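Local coordinates for protein beta-L-arabinobiosidase (Bacteroides thetaiotaomicron, PDB 5MQR) that probably cleaves beta-L-arabinofuranosyl linkages in plant pectin and may also act as a sialidase-like glycosidase, at residues Ser751-Leu759 and Tyr825-Met836. Sequence-based numbering, arbitrary orientation.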
ATOM      1  N   SER A 751     -33.215 -28.113  13.271  1.00 30.16           N
ATOM      2  CA  SER A 751     -32.172 -28.809  12.561  1.00 29.82           C
ATOM      3  C   SER A 751     -30.840 -28.111  12.797  1.00 28.76           C
ATOM      4  O   SER A 751     -30.788 -26.906  13.080  1.00 27.44           O
ATOM      5  CB  SER A 751     -32.463 -28.849  11.061  1.00 30.10           C
ATOM      6  OG  SER A 751     -33.711 -29.456  10.777  1.00 30.41           O
ATOM      7  N   SER A 752     -29.768 -28.891  12.676  1.00 28.41           N
ATOM      8  CA  SER A 752     -28.418 -28.429  13.014  1.00 27.89           C
ATOM      9  C   SER A 752     -27.374 -28.790  11.963  1.00 26.69           C
ATOM     10  O   SER A 752     -27.293 -29.963  11.548  1.00 27.09           O
ATOM     11  CB  SER A 752     -27.991 -29.038  14.354  1.00 28.44           C
ATOM     12  OG  SER A 752     -26.631 -28.755  14.606  1.00 28.77           O
ATOM     13  N   TRP A 753     -26.573 -27.791  11.564  1.00 25.22           N
ATOM     14  CA  TRP A 753     -25.286 -28.034  10.889  1.00 24.65           C
ATOM     15  C   TRP A 753     -24.123 -27.604  11.757  1.00 24.61           C
ATOM     16  O   TRP A 753     -23.067 -27.235  11.267  1.00 24.24           O
ATOM     17  CB  TRP A 753     -25.228 -27.443   9.473  1.00 23.99           C
ATOM     18  CG  TRP A 753     -25.149 -25.958   9.271  1.00 23.40           C
ATOM     19  CD1 TRP A 753     -24.033 -25.238   9.105  1.00 22.99           C
ATOM     20  CD2 TRP A 753     -26.239 -25.037   9.130  1.00 23.12           C
ATOM     21  NE1 TRP A 753     -24.328 -23.926   8.898  1.00 22.71           N
ATOM     22  CE2 TRP A 753     -25.684 -23.773   8.893  1.00 22.63           C
ATOM     23  CE3 TRP A 753     -27.626 -25.161   9.163  1.00 23.08           C
ATOM     24  CZ2 TRP A 753     -26.461 -22.632   8.712  1.00 22.16           C
ATOM     25  CZ3 TRP A 753     -28.403 -24.026   8.978  1.00 22.83           C
ATOM     26  CH2 TRP A 753     -27.821 -22.778   8.766  1.00 22.42           C
ATOM     27  N   ASN A 754     -24.268 -27.769  13.065  1.00 24.97           N
ATOM     28  CA  ASN A 754     -23.313 -27.179  13.999  1.00 24.68           C
ATOM     29  C   ASN A 754     -21.950 -27.824  14.057  1.00 24.54           C
ATOM     30  O   ASN A 754     -20.977 -27.134  14.382  1.00 22.95           O
ATOM     31  CB  ASN A 754     -23.900 -27.103  15.396  1.00 25.22           C
ATOM     32  CG  ASN A 754     -25.055 -26.136  15.475  1.00 25.58           C
ATOM     33  OD1 ASN A 754     -25.192 -25.210  14.654  1.00 25.38           O
ATOM     34  ND2 ASN A 754     -25.926 -26.365  16.439  1.00 26.73           N
ATOM     35  N   ALA A 755     -21.857 -29.115  13.751  1.00 25.06           N
ATOM     36  CA  ALA A 755     -20.531 -29.719  13.698  1.00 25.73           C
ATOM     37  C   ALA A 755     -19.760 -29.150  12.517  1.00 24.97           C
ATOM     38  O   ALA A 755     -18.599 -28.784  12.664  1.00 24.87           O
ATOM     39  CB  ALA A 755     -20.590 -31.226  13.637  1.00 26.79           C
ATOM     40  N   ASP A 756     -20.411 -29.026  11.364  1.00 24.55           N
ATOM     41  CA  ASP A 756     -19.801 -28.298  10.223  1.00 24.13           C
ATOM     42  C   ASP A 756     -19.397 -26.891  10.594  1.00 23.33           C
ATOM     43  O   ASP A 756     -18.323 -26.478  10.230  1.00 23.38           O
ATOM     44  CB  ASP A 756     -20.721 -28.258   9.009  1.00 24.10           C
ATOM     45  CG  ASP A 756     -20.258 -27.308   7.945  1.00 23.90           C
ATOM     46  OD1 ASP A 756     -19.470 -27.731   7.067  1.00 24.21           O
ATOM     47  OD2 ASP A 756     -20.719 -26.140   7.988  1.00 23.48           O
ATOM     48  N   ALA A 757     -20.257 -26.164  11.301  1.00 22.84           N
ATOM     49  CA  ALA A 757     -19.950 -24.798  11.716  1.00 22.40           C
ATOM     50  C   ALA A 757     -18.773 -24.702  12.699  1.00 22.28           C
ATOM     51  O   ALA A 757     -17.973 -23.790  12.586  1.00 21.98           O
ATOM     52  CB  ALA A 757     -21.191 -24.103  12.284  1.00 22.26           C
ATOM     53  N   VAL A 758     -18.664 -25.631  13.644  1.00 22.67           N
ATOM     54  CA  VAL A 758     -17.526 -25.657  14.560  1.00 23.04           C
ATOM     55  C   VAL A 758     -16.205 -25.953  13.827  1.00 23.45           C
ATOM     56  O   VAL A 758     -15.191 -25.306  14.120  1.00 23.90           O
ATOM     57  CB  VAL A 758     -17.751 -26.623  15.748  1.00 23.31           C
ATOM     58  CG1 VAL A 758     -16.450 -26.908  16.500  1.00 23.74           C
ATOM     59  CG2 VAL A 758     -18.769 -26.024  16.688  1.00 23.10           C
ATOM     60  N   LEU A 759     -16.199 -26.901  12.894  1.00 23.34           N
ATOM     61  CA  LEU A 759     -15.028 -27.092  12.060  1.00 23.85           C
ATOM     62  C   LEU A 759     -14.728 -25.813  11.212  1.00 23.94           C
ATOM     63  O   LEU A 759     -13.560 -25.405  11.107  1.00 23.54           O
ATOM     64  CB  LEU A 759     -15.168 -28.334  11.189  1.00 24.52           C
ATOM     65  CG  LEU A 759     -13.968 -28.657  10.288  1.00 25.03           C
ATOM     66  CD1 LEU A 759     -12.722 -28.907  11.127  1.00 25.47           C
ATOM     67  CD2 LEU A 759     -14.270 -29.843   9.386  1.00 25.67           C
ATOM     68  N   TYR A 825     -27.324 -31.119   5.971  1.00 26.57           N
ATOM     69  CA  TYR A 825     -26.755 -30.705   7.236  1.00 26.66           C
ATOM     70  C   TYR A 825     -26.050 -31.891   7.915  1.00 26.99           C
ATOM     71  O   TYR A 825     -24.943 -31.755   8.438  1.00 26.60           O
ATOM     72  CB  TYR A 825     -27.810 -30.161   8.215  1.00 26.53           C
ATOM     73  CG  TYR A 825     -28.633 -28.950   7.826  1.00 25.81           C
ATOM     74  CD1 TYR A 825     -28.288 -28.107   6.766  1.00 25.48           C
ATOM     75  CD2 TYR A 825     -29.747 -28.626   8.575  1.00 25.90           C
ATOM     76  CE1 TYR A 825     -29.062 -27.004   6.445  1.00 24.64           C
ATOM     77  CE2 TYR A 825     -30.519 -27.522   8.277  1.00 25.54           C
ATOM     78  CZ  TYR A 825     -30.189 -26.721   7.205  1.00 24.92           C
ATOM     79  OH  TYR A 825     -30.996 -25.637   6.943  1.00 24.29           O
HETATM   80  N   MSE A 826     -26.701 -33.043   7.905  1.00 27.95           N
HETATM   81  CA  MSE A 826     -26.158 -34.228   8.562  1.00 28.68           C
HETATM   82  C   MSE A 826     -24.994 -34.733   7.759  1.00 28.66           C
HETATM   83  O   MSE A 826     -23.984 -35.130   8.355  1.00 28.30           O
HETATM   84  CB  MSE A 826     -27.218 -35.280   8.811  1.00 29.88           C
HETATM   85  CG  MSE A 826     -28.293 -34.758   9.784  1.00 30.27           C
HETATM   86 SE   MSE A 826     -27.607 -34.302  11.563  1.00 30.60          SE
HETATM   87  CE  MSE A 826     -27.205 -36.099  12.236  1.00 31.54           C
ATOM     88  N   TYR A 827     -25.086 -34.678   6.422  1.00 28.08           N
ATOM     89  CA  TYR A 827     -23.910 -34.946   5.583  1.00 28.15           C
ATOM     90  C   TYR A 827     -22.718 -34.088   6.042  1.00 28.05           C
ATOM     91  O   TYR A 827     -21.629 -34.610   6.320  1.00 28.38           O
ATOM     92  CB  TYR A 827     -24.182 -34.694   4.093  1.00 27.56           C
ATOM     93  CG  TYR A 827     -22.920 -34.731   3.287  1.00 27.14           C
ATOM     94  CD1 TYR A 827     -22.337 -35.943   2.925  1.00 27.69           C
ATOM     95  CD2 TYR A 827     -22.268 -33.555   2.927  1.00 26.35           C
ATOM     96  CE1 TYR A 827     -21.146 -35.988   2.205  1.00 27.67           C
ATOM     97  CE2 TYR A 827     -21.081 -33.592   2.204  1.00 26.59           C
ATOM     98  CZ  TYR A 827     -20.525 -34.803   1.846  1.00 27.30           C
ATOM     99  OH  TYR A 827     -19.352 -34.816   1.139  1.00 27.83           O
ATOM    100  N   GLY A 828     -22.944 -32.776   6.101  1.00 27.58           N
ATOM    101  CA  GLY A 828     -21.948 -31.810   6.547  1.00 27.08           C
ATOM    102  C   GLY A 828     -21.385 -32.091   7.931  1.00 27.56           C
ATOM    103  O   GLY A 828     -20.163 -32.006   8.132  1.00 27.77           O
ATOM    104  N   ASN A 829     -22.262 -32.444   8.877  1.00 27.58           N
ATOM    105  CA  ASN A 829     -21.832 -32.725  10.258  1.00 27.87           C
ATOM    106  C   ASN A 829     -20.990 -33.978  10.323  1.00 28.21           C
ATOM    107  O   ASN A 829     -19.953 -34.007  10.987  1.00 27.76           O
ATOM    108  CB  ASN A 829     -23.016 -32.886  11.205  1.00 28.16           C
ATOM    109  CG  ASN A 829     -23.779 -31.605  11.420  1.00 27.56           C
ATOM    110  OD1 ASN A 829     -23.224 -30.505  11.356  1.00 26.74           O
ATOM    111  ND2 ASN A 829     -25.070 -31.743  11.695  1.00 27.85           N
ATOM    112  N   ALA A 830     -21.444 -34.996   9.608  1.00 28.85           N
ATOM    113  CA  ALA A 830     -20.705 -36.251   9.466  1.00 29.78           C
ATOM    114  C   ALA A 830     -19.333 -36.015   8.855  1.00 30.05           C
ATOM    115  O   ALA A 830     -18.336 -36.477   9.388  1.00 30.21           O
ATOM    116  CB  ALA A 830     -21.498 -37.247   8.638  1.00 30.04           C
ATOM    117  N   LYS A 831     -19.276 -35.268   7.760  1.00 30.37           N
ATOM    118  CA  LYS A 831     -18.006 -35.007   7.093  1.00 30.88           C
ATOM    119  C   LYS A 831     -17.062 -34.266   8.044  1.00 29.96           C
ATOM    120  O   LYS A 831     -15.885 -34.594   8.132  1.00 30.32           O
ATOM    121  CB  LYS A 831     -18.202 -34.163   5.833  1.00 32.06           C
ATOM    122  CG  LYS A 831     -17.260 -34.519   4.693  1.00 34.42           C
ATOM    123  CD  LYS A 831     -16.768 -33.329   3.878  1.00 35.56           C
ATOM    124  CE  LYS A 831     -17.864 -32.354   3.430  1.00 36.29           C
ATOM    125  NZ  LYS A 831     -17.202 -31.147   2.842  1.00 36.45           N
ATOM    126  N   ALA A 832     -17.601 -33.281   8.759  1.00 28.65           N
ATOM    127  CA  ALA A 832     -16.815 -32.458   9.674  1.00 28.17           C
ATOM    128  C   ALA A 832     -16.319 -33.277  10.857  1.00 28.81           C
ATOM    129  O   ALA A 832     -15.175 -33.121  11.266  1.00 29.12           O
ATOM    130  CB  ALA A 832     -17.620 -31.259  10.152  1.00 27.07           C
ATOM    131  N   LEU A 833     -17.171 -34.144  11.395  1.00 28.88           N
ATOM    132  CA  LEU A 833     -16.765 -34.995  12.500  1.00 29.69           C
ATOM    133  C   LEU A 833     -15.714 -36.021  12.073  1.00 30.38           C
ATOM    134  O   LEU A 833     -14.867 -36.356  12.870  1.00 31.05           O
ATOM    135  CB  LEU A 833     -17.977 -35.678  13.163  1.00 29.84           C
ATOM    136  CG  LEU A 833     -18.723 -34.787  14.169  1.00 29.26           C
ATOM    137  CD1 LEU A 833     -20.134 -35.284  14.400  1.00 29.36           C
ATOM    138  CD2 LEU A 833     -17.983 -34.722  15.497  1.00 29.44           C
ATOM    139  N   SER A 834     -15.758 -36.497  10.828  1.00 30.40           N
ATOM    140  CA  SER A 834     -14.713 -37.370  10.303  1.00 31.23           C
ATOM    141  C   SER A 834     -13.358 -36.680  10.315  1.00 31.23           C
ATOM    142  O   SER A 834     -12.379 -37.217  10.841  1.00 31.07           O
ATOM    143  CB  SER A 834     -15.027 -37.833   8.881  1.00 31.52           C
ATOM    144  OG  SER A 834     -14.063 -38.779   8.447  1.00 32.17           O
ATOM    145  N   ILE A 835     -13.325 -35.482   9.737  1.00 31.12           N
ATOM    146  CA  ILE A 835     -12.127 -34.626   9.776  1.00 31.18           C
ATOM    147  C   ILE A 835     -11.662 -34.381  11.220  1.00 31.86           C
ATOM    148  O   ILE A 835     -10.484 -34.503  11.494  1.00 32.11           O
ATOM    149  CB  ILE A 835     -12.332 -33.315   8.990  1.00 30.09           C
ATOM    150  CG1 ILE A 835     -12.369 -33.610   7.482  1.00 29.86           C
ATOM    151  CG2 ILE A 835     -11.236 -32.292   9.298  1.00 29.73           C
ATOM    152  CD1 ILE A 835     -13.008 -32.522   6.641  1.00 29.14           C
HETATM  153  N   MSE A 836     -12.573 -34.108  12.145  1.00 32.86           N
HETATM  154  CA  MSE A 836     -12.189 -33.930  13.559  1.00 34.61           C
HETATM  155  C   MSE A 836     -11.626 -35.182  14.181  1.00 34.65           C
HETATM  156  O   MSE A 836     -10.830 -35.100  15.103  1.00 33.88           O
HETATM  157  CB  MSE A 836     -13.338 -33.387  14.427  1.00 36.69           C
HETATM  158  CG  MSE A 836     -13.634 -31.951  13.999  1.00 38.07           C
HETATM  159 SE   MSE A 836     -15.079 -31.144  15.074  1.00 42.39          SE
HETATM  160  CE  MSE A 836     -16.554 -31.225  13.778  1.00 42.37           C
TER
HETATM  161  O   HOH W   1     -18.746 -30.332   6.674  1.00 24.44           O
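Asn829 pushes its side-chain amide against the start of helix 754-765. Its CG lies anti to the carbonyl carbon (chi1 -68°), which carries the amide across although its CB does not point there. ND2 holds the loop just before the helix, donating to Ser752 O at 2.9 Å. This bond leaves close to the amide plane of Asn829 but meets the carbonyl from above its plane. Asn829 OD1 holds the first turn. It takes Asp756 N at 3.2 Å, nearly straight and on an in-plane lone pair. A weak, bent bond from Ala755 N reaches the same oxygen. Bonds at both O and N fix the rotation of this buried amide. Ser752 OG accepts from Asn754 N in an ST turn and also bonds Glu781.

Beside this, Trp753 CE3 lies over the centre of the Tyr825 ring, 3.6 Å from Tyr825 CZ. The six-membered ring of Trp753 is inclined at 45° to it. Ser751 CB meets the edge of that ring, and Tyr825 OH bonds Gln953. Helices 754-765 and 820-839 belong to the MGH1-like glycoside hydrolase domain, whose helical fold is consistent with an (alpha/alpha)6 barrel. The axes of segments 754-759 and 825-836 come within 7.3 Å, at 45°. The small Gly828 and Ala832 are consistent with this approach. Leu759 CD2 packs 3.7 Å from Ala832 CB, and Met836 CE touches Ala755 CB.

The Asp756 flank is looser and partly exposed. There a water bridges Asp756 OD1 and Gly828 O, while OD2 bonds Tyr717. Partly exposed Ile835 puts CG2 3.9 Å from Leu759 CD2.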